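Local structure of 303aa long hypothetical esterase (Sulfolobus tokodaii, 3AIN) at residues R47-F50 / K51-S54; A147-W150 / V151-S155; F301-Q304 / G305-I309; Y314-R317 / K318-G322. The protein probably hydrolyses carboxylic ester bonds as a thermostable, dimeric carboxylesterase of the hormone-sensitive-lipase-like group within the alpha/beta hydrolase fold. The protein carries 1 engineered substitution. All blocks are in the same frame, centred on the assembly; numbering follows the deposited sequence.

Contact 1 of 4, residues R47-F50 / K51-S54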
loop_
_atom_site.group_PDB
_atom_site.type_symbol
_atom_site.label_atom_id
_atom_site.label_comp_id
_atom_site.label_asym_id
_atom_site.label_seq_id
_atom_site.Cartn_x
_atom_site.Cartn_y
_atom_site.Cartn_z
ATOM N N ARG A 47 -7.408 -20.793 22.127
ATOM C CA ARG A 47 -6.683 -19.627 22.653
ATOM C C ARG A 47 -5.234 -19.972 22.935
ATOM O O ARG A 47 -4.324 -19.216 22.602
ATOM C CB ARG A 47 -7.324 -19.081 23.934
ATOM C CG ARG A 47 -8.665 -18.364 23.692
ATOM C CD ARG A 47 -9.315 -17.996 25.015
ATOM N NE ARG A 47 -10.503 -17.146 24.820
ATOM C CZ ARG A 47 -11.562 -17.153 25.621
ATOM N NH1 ARG A 47 -11.534 -17.827 26.776
ATOM N NH2 ARG A 47 -12.636 -16.432 25.303
ATOM N N SER A 48 -5.025 -21.174 23.457
ATOM C CA SER A 48 -3.659 -21.665 23.678
ATOM C C SER A 48 -2.903 -21.882 22.369
ATOM O O SER A 48 -1.755 -21.441 22.234
ATOM C CB SER A 48 -3.681 -22.984 24.482
ATOM O OG SER A 48 -2.346 -23.434 24.626
ATOM N N LEU A 49 -3.556 -22.511 21.393
ATOM C CA LEU A 49 -2.974 -22.704 20.059
ATOM C C LEU A 49 -2.498 -21.404 19.407
ATOM O O LEU A 49 -1.422 -21.370 18.804
ATOM C CB LEU A 49 -3.943 -23.433 19.130
ATOM C CG LEU A 49 -4.071 -24.941 19.290
ATOM C CD1 LEU A 49 -5.168 -25.426 18.348
ATOM C CD2 LEU A 49 -2.731 -25.632 18.966
ATOM N N PHE A 50 -3.283 -20.339 19.555
ATOM C CA PHE A 50 -2.856 -19.008 19.043
ATOM C C PHE A 50 -1.493 -18.635 19.626
ATOM O O PHE A 50 -0.602 -18.147 18.908
ATOM C CB PHE A 50 -3.871 -17.909 19.400
ATOM C CG PHE A 50 -4.878 -17.602 18.312
ATOM C CD1 PHE A 50 -5.643 -18.618 17.734
ATOM C CD2 PHE A 50 -5.123 -16.277 17.934
ATOM C CE1 PHE A 50 -6.681 -18.313 16.835
ATOM C CE2 PHE A 50 -6.135 -15.967 17.011
ATOM C CZ PHE A 50 -6.898 -16.990 16.454
ATOM N N LYS A 51 -1.333 -18.810 20.935
ATOM C CA LYS A 51 -0.065 -18.443 21.598
ATOM C C LYS A 51 1.061 -19.371 21.154
ATOM O O LYS A 51 2.200 -18.931 20.905
ATOM C CB LYS A 51 -0.216 -18.512 23.123
ATOM C CG LYS A 51 -1.316 -17.597 23.686
ATOM C CD LYS A 51 -1.310 -17.582 25.210
ATOM C CE LYS A 51 -2.572 -16.858 25.707
ATOM N NZ LYS A 51 -2.929 -17.247 27.106
ATOM N N GLN A 52 0.744 -20.660 21.024
ATOM C CA GLN A 52 1.749 -21.624 20.586
ATOM C C GLN A 52 2.228 -21.298 19.176
ATOM O O GLN A 52 3.425 -21.386 18.887
ATOM C CB GLN A 52 1.185 -23.047 20.619
ATOM C CG GLN A 52 0.804 -23.505 22.013
ATOM C CD GLN A 52 0.177 -24.878 21.995
ATOM O OE1 GLN A 52 0.634 -25.745 21.253
ATOM N NE2 GLN A 52 -0.988 -25.020 22.643
ATOM N N PHE A 53 1.277 -21.053 18.274
ATOM C CA PHE A 53 1.647 -20.756 16.894
ATOM C C PHE A 53 2.497 -19.491 16.823
ATOM O O PHE A 53 3.390 -19.401 15.984
ATOM C CB PHE A 53 0.421 -20.638 15.991
ATOM C CG PHE A 53 0.028 -21.929 15.334
ATOM C CD1 PHE A 53 0.834 -22.495 14.357
ATOM C CD2 PHE A 53 -1.201 -22.510 15.600
ATOM C CE1 PHE A 53 0.478 -23.698 13.749
ATOM C CE2 PHE A 53 -1.563 -23.717 15.009
ATOM C CZ PHE A 53 -0.721 -24.314 14.083
ATOM N N SER A 54 2.248 -18.524 17.702
ATOM C CA SER A 54 3.049 -17.321 17.769
ATOM C C SER A 54 4.504 -17.564 18.027
ATOM O O SER A 54 5.283 -16.795 17.659
ATOM C CB SER A 54 2.540 -16.329 18.825
ATOM O OG SER A 54 3.073 -16.522 20.078
#
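S48 and Q52, one turn apart on helix 43-54, the first helix of the modelled chain, are joined by a side-chain hydrogen bond of the i to i+4 kind, on the surface of this alpha/beta hydrolase. The Q52 side chain can be followed outward. Its CB sits 3.6 Å from L49 O, and CG, anti to the carbonyl carbon (chi1 -63°), comes down beside S48 O at 3.3 Å. Beyond CG the chain is extended and runs back along the helix toward its start. CD lies near the S48 hydroxyl. At the amide, the L49 methyl CD2 lies about equally far from OE1 and NE2 of Q52, 4.1 Å, and NE2 donates to S48 OG at 2.9 Å. That oxygen lies only 7° out of the Q52 amide plane, and the N-H...O angle of 158° makes the bond fairly straight, so the hydroxyl fixes the rotation of the amide.

The backbone beneath is regular, with Q52 N bonded to S48 O and F53 N to L49 O. K51 N to R47 O, at 3.4 Å, is weak. The guanidinium group of R47 finds its partners outside this turn: salt bridges with E134 and E44 and a hydrogen bond to V102 O. S54 folds back on its own turn, its OG donating to K51 O at 2.7 Å and also bonded to R59 NH2.

Contact 2 of 4, residues A147-W150 / V151-S155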
loop_
_atom_site.group_PDB
_atom_site.type_symbol
_atom_site.label_atom_id
_atom_site.label_comp_id
_atom_site.label_asym_id
_atom_site.label_seq_id
_atom_site.Cartn_x
_atom_site.Cartn_y
_atom_site.Cartn_z
ATOM N N ALA A 147 -9.135 2.115 27.549
ATOM C CA ALA A 147 -7.677 2.122 27.294
ATOM C C ALA A 147 -7.244 3.311 26.453
ATOM O O ALA A 147 -6.223 3.946 26.749
ATOM C CB ALA A 147 -7.231 0.772 26.634
ATOM N N LEU A 148 -7.971 3.623 25.389
ATOM C CA LEU A 148 -7.584 4.755 24.580
ATOM C C LEU A 148 -7.609 6.058 25.375
ATOM O O LEU A 148 -6.751 6.798 25.321
ATOM C CB LEU A 148 -8.480 4.877 23.365
ATOM C CG LEU A 148 -8.262 6.002 22.373
ATOM C CD1 LEU A 148 -8.772 7.213 22.976
ATOM C CD2 LEU A 148 -6.845 6.187 22.019
ATOM N N LYS A 149 -8.681 6.272 26.090
ATOM C CA LYS A 149 -8.835 7.490 26.855
ATOM C C LYS A 149 -7.721 7.613 27.886
ATOM O O LYS A 149 -7.185 8.614 28.049
ATOM C CB LYS A 149 -10.196 7.538 27.536
ATOM C CG LYS A 149 -10.447 8.708 28.439
ATOM C CD LYS A 149 -11.884 8.617 29.009
ATOM C CE LYS A 149 -12.102 7.506 30.091
ATOM N NZ LYS A 149 -12.893 6.197 29.822
ATOM N N TRP A 150 -7.425 6.536 28.576
ATOM C CA TRP A 150 -6.316 6.566 29.500
ATOM C C TRP A 150 -5.001 6.876 28.785
ATOM O O TRP A 150 -4.215 7.651 29.248
ATOM C CB TRP A 150 -6.219 5.257 30.296
ATOM C CG TRP A 150 -5.153 5.243 31.359
ATOM C CD1 TRP A 150 -5.305 5.558 32.671
ATOM C CD2 TRP A 150 -3.782 4.884 31.199
ATOM N NE1 TRP A 150 -4.118 5.425 33.334
ATOM C CE2 TRP A 150 -3.164 5.034 32.445
ATOM C CE3 TRP A 150 -3.008 4.518 30.121
ATOM C CZ2 TRP A 150 -1.842 4.781 32.626
ATOM C CZ3 TRP A 150 -1.708 4.266 30.313
ATOM C CH2 TRP A 150 -1.132 4.378 31.554
ATOM N N VAL A 151 -4.759 6.221 27.650
ATOM C CA VAL A 151 -3.517 6.538 26.943
ATOM C C VAL A 151 -3.452 8.010 26.518
ATOM O O VAL A 151 -2.410 8.654 26.631
ATOM C CB VAL A 151 -3.273 5.603 25.715
ATOM C CG1 VAL A 151 -2.072 6.093 24.918
ATOM C CG2 VAL A 151 -2.997 4.190 26.212
ATOM N N TYR A 152 -4.572 8.544 26.024
ATOM C CA TYR A 152 -4.619 9.916 25.549
ATOM C C TYR A 152 -4.299 10.853 26.725
ATOM O O TYR A 152 -3.629 11.868 26.555
ATOM C CB TYR A 152 -6.031 10.229 25.040
ATOM C CG TYR A 152 -6.207 11.608 24.439
ATOM C CD1 TYR A 152 -5.806 11.878 23.132
ATOM C CD2 TYR A 152 -6.920 12.581 25.120
ATOM C CE1 TYR A 152 -6.048 13.116 22.547
ATOM C CE2 TYR A 152 -7.151 13.827 24.550
ATOM C CZ TYR A 152 -6.756 14.069 23.257
ATOM O OH TYR A 152 -7.043 15.289 22.684
ATOM N N ASN A 153 -4.837 10.507 27.880
ATOM C CA ASN A 153 -4.710 11.360 29.062
ATOM C C ASN A 153 -3.394 11.138 29.813
ATOM O O ASN A 153 -3.108 11.857 30.774
ATOM C CB ASN A 153 -5.899 11.130 29.995
ATOM C CG ASN A 153 -7.159 11.842 29.517
ATOM O OD1 ASN A 153 -7.096 12.744 28.680
ATOM N ND2 ASN A 153 -8.295 11.494 30.114
ATOM N N ASN A 154 -2.599 10.151 29.387
ATOM C CA ASN A 154 -1.340 9.820 30.051
ATOM C C ASN A 154 -0.161 9.699 29.065
ATOM O O ASN A 154 0.863 9.097 29.386
ATOM C CB ASN A 154 -1.469 8.550 30.874
ATOM C CG ASN A 154 -2.378 8.727 32.088
ATOM O OD1 ASN A 154 -1.927 9.178 33.151
ATOM N ND2 ASN A 154 -3.667 8.437 31.923
ATOM N N SER A 155 -0.301 10.376 27.932
ATOM C CA SER A 155 0.619 10.222 26.792
ATOM C C SER A 155 2.026 10.662 27.151
ATOM O O SER A 155 2.980 10.102 26.649
ATOM C CB SER A 155 0.130 11.010 25.571
ATOM O OG SER A 155 0.165 12.418 25.791
#
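The indole of W150 and the side-chain amide of N154 are stacked, their planes 24° apart. N154 ND2 lies 3.3 Å above one indole face, displaced toward the rim, nearest the pyrrole part. On the same face N154 CB makes a CH-pi contact 4.1 Å from the centroid of the six-membered ring, almost straight above its centre. The V151 methyl CG2 meets the ring at its edge, in plane, 3.9 Å from CE3. Strand 64-71 also packs against the indole, through I68 and I70.

The amide is held over the ring by a hydrogen bond from N154 ND2 to W150 O, 2.8 Å long with an N-H...O angle of 165°. The acceptor lies in the amide plane, so this bond fixes the amide's rotation. W150 sends its CG anti to the backbone N (chi1 -176°), which brings the ring beside its own carbonyl and under the amide.

N154 has already left helical geometry, and its N bonds to V151 O, three residues back. The arrangement is a C-terminal helix end in which an asparagine side chain takes up a last-turn carbonyl. It closes helix 139-153, which packs through L148 and V151 on strand 92-96 of the central alpha/beta hydrolase sheet.

Contact 3 of 4, residues F301-Q304 / G305-I309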
loop_
_atom_site.group_PDB
_atom_site.type_symbol
_atom_site.label_atom_id
_atom_site.label_comp_id
_atom_site.label_asym_id
_atom_site.label_seq_id
_atom_site.Cartn_x
_atom_site.Cartn_y
_atom_site.Cartn_z
ATOM N N PHE A 301 5.748 -15.111 6.356
ATOM C CA PHE A 301 5.758 -16.002 5.207
ATOM C C PHE A 301 4.815 -15.642 4.078
ATOM O O PHE A 301 4.855 -16.270 3.019
ATOM C CB PHE A 301 5.535 -17.451 5.623
ATOM C CG PHE A 301 4.604 -17.614 6.775
ATOM C CD1 PHE A 301 5.097 -17.641 8.073
ATOM C CD2 PHE A 301 3.277 -17.939 6.560
ATOM C CE1 PHE A 301 4.253 -17.839 9.145
ATOM C CE2 PHE A 301 2.428 -18.169 7.629
ATOM C CZ PHE A 301 2.915 -18.100 8.924
ATOM N N ILE A 302 4.007 -14.600 4.276
ATOM C CA ILE A 302 3.220 -14.022 3.185
ATOM C C ILE A 302 3.770 -12.613 2.975
ATOM O O ILE A 302 3.599 -11.730 3.826
ATOM C CB ILE A 302 1.725 -13.950 3.546
ATOM C CG1 ILE A 302 1.178 -15.355 3.835
ATOM C CG2 ILE A 302 0.895 -13.295 2.414
ATOM C CD1 ILE A 302 -0.263 -15.381 4.230
ATOM N N GLU A 303 4.516 -12.441 1.895
ATOM C CA GLU A 303 5.315 -11.227 1.727
ATOM C C GLU A 303 4.425 -9.992 1.625
ATOM O O GLU A 303 4.801 -8.896 2.074
ATOM C CB GLU A 303 6.206 -11.345 0.483
ATOM C CG GLU A 303 7.241 -10.240 0.361
ATOM C CD GLU A 303 8.316 -10.312 1.444
ATOM O OE1 GLU A 303 8.253 -11.223 2.308
ATOM O OE2 GLU A 303 9.009 -9.299 1.616
ATOM N N GLN A 304 3.240 -10.161 1.052
ATOM C CA GLN A 304 2.248 -9.074 1.030
ATOM C C GLN A 304 1.890 -8.529 2.410
ATOM O O GLN A 304 1.596 -7.330 2.553
ATOM C CB GLN A 304 0.967 -9.509 0.319
ATOM C CG GLN A 304 1.174 -9.882 -1.153
ATOM C CD GLN A 304 1.304 -11.402 -1.365
ATOM O OE1 GLN A 304 1.914 -12.107 -0.554
ATOM N NE2 GLN A 304 0.752 -11.899 -2.487
ATOM N N GLY A 305 1.939 -9.408 3.415
ATOM C CA GLY A 305 1.707 -9.001 4.790
ATOM C C GLY A 305 2.822 -8.070 5.255
ATOM O O GLY A 305 2.569 -7.101 5.970
ATOM N N ARG A 306 4.071 -8.469 5.006
ATOM C CA ARG A 306 5.206 -7.602 5.273
ATOM C C ARG A 306 5.065 -6.234 4.594
ATOM O O ARG A 306 5.312 -5.207 5.228
ATOM C CB ARG A 306 6.536 -8.288 4.910
ATOM C CG ARG A 306 7.742 -7.359 4.865
ATOM C CD ARG A 306 7.894 -6.617 6.167
ATOM N NE ARG A 306 8.280 -7.521 7.240
ATOM C CZ ARG A 306 8.544 -7.140 8.487
ATOM N NH1 ARG A 306 8.366 -5.871 8.854
ATOM N NH2 ARG A 306 8.932 -8.048 9.380
ATOM N N ASP A 307 4.654 -6.215 3.330
ATOM C CA ASP A 307 4.470 -4.942 2.624
ATOM C C ASP A 307 3.319 -4.116 3.204
ATOM O O ASP A 307 3.400 -2.890 3.256
ATOM C CB ASP A 307 4.300 -5.162 1.100
ATOM C CG ASP A 307 5.556 -5.779 0.456
ATOM O OD1 ASP A 307 6.638 -5.644 1.057
ATOM O OD2 ASP A 307 5.475 -6.351 -0.662
ATOM N N ALA A 308 2.241 -4.777 3.635
ATOM C CA ALA A 308 1.178 -4.091 4.376
ATOM C C ALA A 308 1.680 -3.412 5.647
ATOM O O ALA A 308 1.355 -2.256 5.913
ATOM C CB ALA A 308 0.015 -5.040 4.702
ATOM N N ILE A 309 2.544 -4.100 6.378
ATOM C CA ILE A 309 3.121 -3.507 7.574
ATOM C C ILE A 309 4.014 -2.317 7.190
ATOM O O ILE A 309 4.047 -1.327 7.902
ATOM C CB ILE A 309 3.893 -4.530 8.375
ATOM C CG1 ILE A 309 2.908 -5.530 9.000
ATOM C CG2 ILE A 309 4.748 -3.854 9.469
ATOM C CD1 ILE A 309 3.570 -6.795 9.522
#
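The N-terminus of the last helix, 303-321, opens here, with I302 at the N-cap position. I302 has no polar side chain to cap with; its carbonyl instead receives two amides of the first turn. G305 N donates to I302 O at 2.9 Å from well above the carbonyl plane (50° out of it), with a bent N-H...O angle of 135°, as in a tight first turn. R306 N reaches the same oxygen at 3.5 Å, a weak bond. G305, without a side chain, packs close against I302 O. Regular i to i+4 bonding follows, from D307 N to E303 O at 3.0 Å and from A308 N to Q304 O.

In the alpha/beta hydrolase fold this helix lies against the central sheet, and here the side carrying E303 and D307 faces the second subunit of the dimer. E303 and D307, one turn apart, bring their carboxylates near each other, E303 OE2 lying 4.4 Å from D307 OD1. E303 comes there by bending at chi2 (68°), which turns its carboxylate toward R306 and D307. Two like charges so close would probably repel each other, but K318 of the second subunit forms salt bridges with both oxygens, and D307 OD2 is also hydrogen-bonded to T284 of that subunit. The R306 side chain touches E303 through carbon, with CG 4.0 Å from E303 OE2, and the charged groups do not meet. Its guanidinium group turns elsewhere, to a salt bridge with E60, while R306 and D307 both pack on Y314 of the second subunit.

Contact 4 of 4, residues Y314-R317 / K318-G322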
loop_
_atom_site.group_PDB
_atom_site.type_symbol
_atom_site.label_atom_id
_atom_site.label_comp_id
_atom_site.label_asym_id
_atom_site.label_seq_id
_atom_site.Cartn_x
_atom_site.Cartn_y
_atom_site.Cartn_z
ATOM N N TYR A 314 4.558 3.611 7.029
ATOM C CA TYR A 314 4.710 4.851 6.299
ATOM C C TYR A 314 3.643 5.885 6.671
ATOM O O TYR A 314 3.975 7.038 6.956
ATOM C CB TYR A 314 4.698 4.649 4.778
ATOM C CG TYR A 314 4.611 5.988 4.070
ATOM C CD1 TYR A 314 5.694 6.838 4.051
ATOM C CD2 TYR A 314 3.375 6.490 3.676
ATOM C CE1 TYR A 314 5.594 8.091 3.490
ATOM C CE2 TYR A 314 3.246 7.757 3.190
ATOM C CZ TYR A 314 4.361 8.555 3.082
ATOM O OH TYR A 314 4.195 9.875 2.722
ATOM N N VAL A 315 2.371 5.486 6.691
ATOM C CA VAL A 315 1.319 6.466 6.964
ATOM C C VAL A 315 1.415 7.019 8.376
ATOM O O VAL A 315 1.114 8.184 8.605
ATOM C CB VAL A 315 -0.122 6.000 6.651
ATOM C CG1 VAL A 315 -0.214 5.565 5.174
ATOM C CG2 VAL A 315 -0.613 4.889 7.618
ATOM N N LEU A 316 1.790 6.180 9.331
ATOM C CA LEU A 316 1.905 6.685 10.709
ATOM C C LEU A 316 3.146 7.564 10.897
ATOM O O LEU A 316 3.091 8.581 11.600
ATOM C CB LEU A 316 1.901 5.533 11.706
ATOM C CG LEU A 316 0.536 4.836 11.827
ATOM C CD1 LEU A 316 0.596 3.745 12.889
ATOM C CD2 LEU A 316 -0.623 5.844 12.093
ATOM N N ARG A 317 4.243 7.219 10.242
ATOM C CA ARG A 317 5.410 8.122 10.298
ATOM C C ARG A 317 5.067 9.467 9.689
ATOM O O ARG A 317 5.458 10.529 10.206
ATOM C CB ARG A 317 6.639 7.507 9.630
ATOM C CG ARG A 317 7.245 6.383 10.447
ATOM C CD ARG A 317 8.541 5.850 9.834
ATOM N NE ARG A 317 8.303 4.925 8.725
ATOM C CZ ARG A 317 8.576 5.198 7.452
ATOM N NH1 ARG A 317 9.067 6.384 7.116
ATOM N NH2 ARG A 317 8.278 4.324 6.501
ATOM N N LYS A 318 4.341 9.428 8.576
ATOM C CA LYS A 318 3.905 10.661 7.919
ATOM C C LYS A 318 3.035 11.492 8.859
ATOM O O LYS A 318 3.239 12.717 9.005
ATOM C CB LYS A 318 3.145 10.338 6.618
ATOM C CG LYS A 318 2.436 11.527 5.974
ATOM C CD LYS A 318 1.477 11.074 4.844
ATOM C CE LYS A 318 0.161 10.521 5.424
ATOM N NZ LYS A 318 -0.879 10.305 4.364
ATOM N N VAL A 319 1.976 10.884 9.395
ATOM C CA VAL A 319 1.047 11.664 10.218
ATOM C C VAL A 319 1.665 12.134 11.541
ATOM O O VAL A 319 1.369 13.235 11.982
ATOM C CB VAL A 319 -0.317 10.943 10.459
ATOM C CG1 VAL A 319 -0.182 9.851 11.505
ATOM C CG2 VAL A 319 -1.376 11.955 10.905
ATOM N N PHE A 320 2.522 11.323 12.157
ATOM C CA PHE A 320 3.107 11.689 13.465
ATOM C C PHE A 320 4.262 12.666 13.265
ATOM O O PHE A 320 4.373 13.663 13.982
ATOM C CB PHE A 320 3.640 10.457 14.205
ATOM C CG PHE A 320 2.563 9.580 14.799
ATOM C CD1 PHE A 320 1.466 10.137 15.440
ATOM C CD2 PHE A 320 2.749 8.202 14.859
ATOM C CE1 PHE A 320 0.473 9.308 15.992
ATOM C CE2 PHE A 320 1.804 7.380 15.487
ATOM C CZ PHE A 320 0.677 7.943 16.047
ATOM N N TYR A 321 5.109 12.398 12.276
ATOM C CA TYR A 321 6.429 13.028 12.219
ATOM C C TYR A 321 6.638 13.939 11.010
ATOM O O TYR A 321 7.637 14.650 10.939
ATOM C CB TYR A 321 7.549 12.001 12.310
ATOM C CG TYR A 321 7.437 11.035 13.454
ATOM C CD1 TYR A 321 7.323 11.475 14.768
ATOM C CD2 TYR A 321 7.397 9.668 13.217
ATOM C CE1 TYR A 321 7.198 10.564 15.819
ATOM C CE2 TYR A 321 7.354 8.740 14.275
ATOM C CZ TYR A 321 7.162 9.199 15.561
ATOM O OH TYR A 321 7.184 8.295 16.605
ATOM N N GLY A 322 5.726 13.887 10.042
ATOM C CA GLY A 322 5.927 14.576 8.771
ATOM C C GLY A 322 6.932 13.889 7.855
ATOM O O GLY A 322 7.308 14.437 6.815
#
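K318 lies over one face of the Y314 ring, one turn earlier on helix 303-321, the C-terminal helix of the alpha/beta hydrolase fold. K318 CB stands 4.1 Å from Y314 CZ, and CD comes within 3.7 Å of Y314 OH, a phenol oxygen buried here without a polar partner. The lysine starts with CG anti to the backbone N (chi1 170°) and bends at chi3, carrying NZ to the acids of the second subunit, E303 and D307.

V319 follows, lying side by side with L316 and pointing the same way, V319 CG1 to L316 CD2 4.1 Å. F320 sets CE2 4.2 Å from L316 CB, and both L316 and F320 also pack on A165 of strand 164-169, so this side of the helix faces the sheet.

Y321 ends the helix, its N bonded at 2.8 Å to the carbonyl O of R317, whose NE is bonded to S119 O. F320 CB lies over the centre of one face of the Y321 ring, 3.7 Å above the plane, while Y321 OH is hydrogen-bonded to Q121 O and G91 N. G322 then leaves helical geometry with positive phi (75°), which favours glycine, and its N still bonds to K318 O at 2.9 Å.

In the fold
The four contacts come in series along the chain, each closing before the next opens, and none touches another. Contact 1 lies on helix 43-54 at the N-terminal end of the modelled chain, contact 2 at the end of helix 139-153, and contacts 3 and 4 near the two ends of helix 303-321. Contacts 2 and 3 fall on opposite sides of the chain's centre, their centres about 30 Å apart. Contacts 3 and 4 are about 19 Å apart between centres. The acids of contact 3 pair with the lysine of contact 4 across the dimer, so both ends of helix 303-321 take part in the interface, while contact 4 also packs on the central sheet.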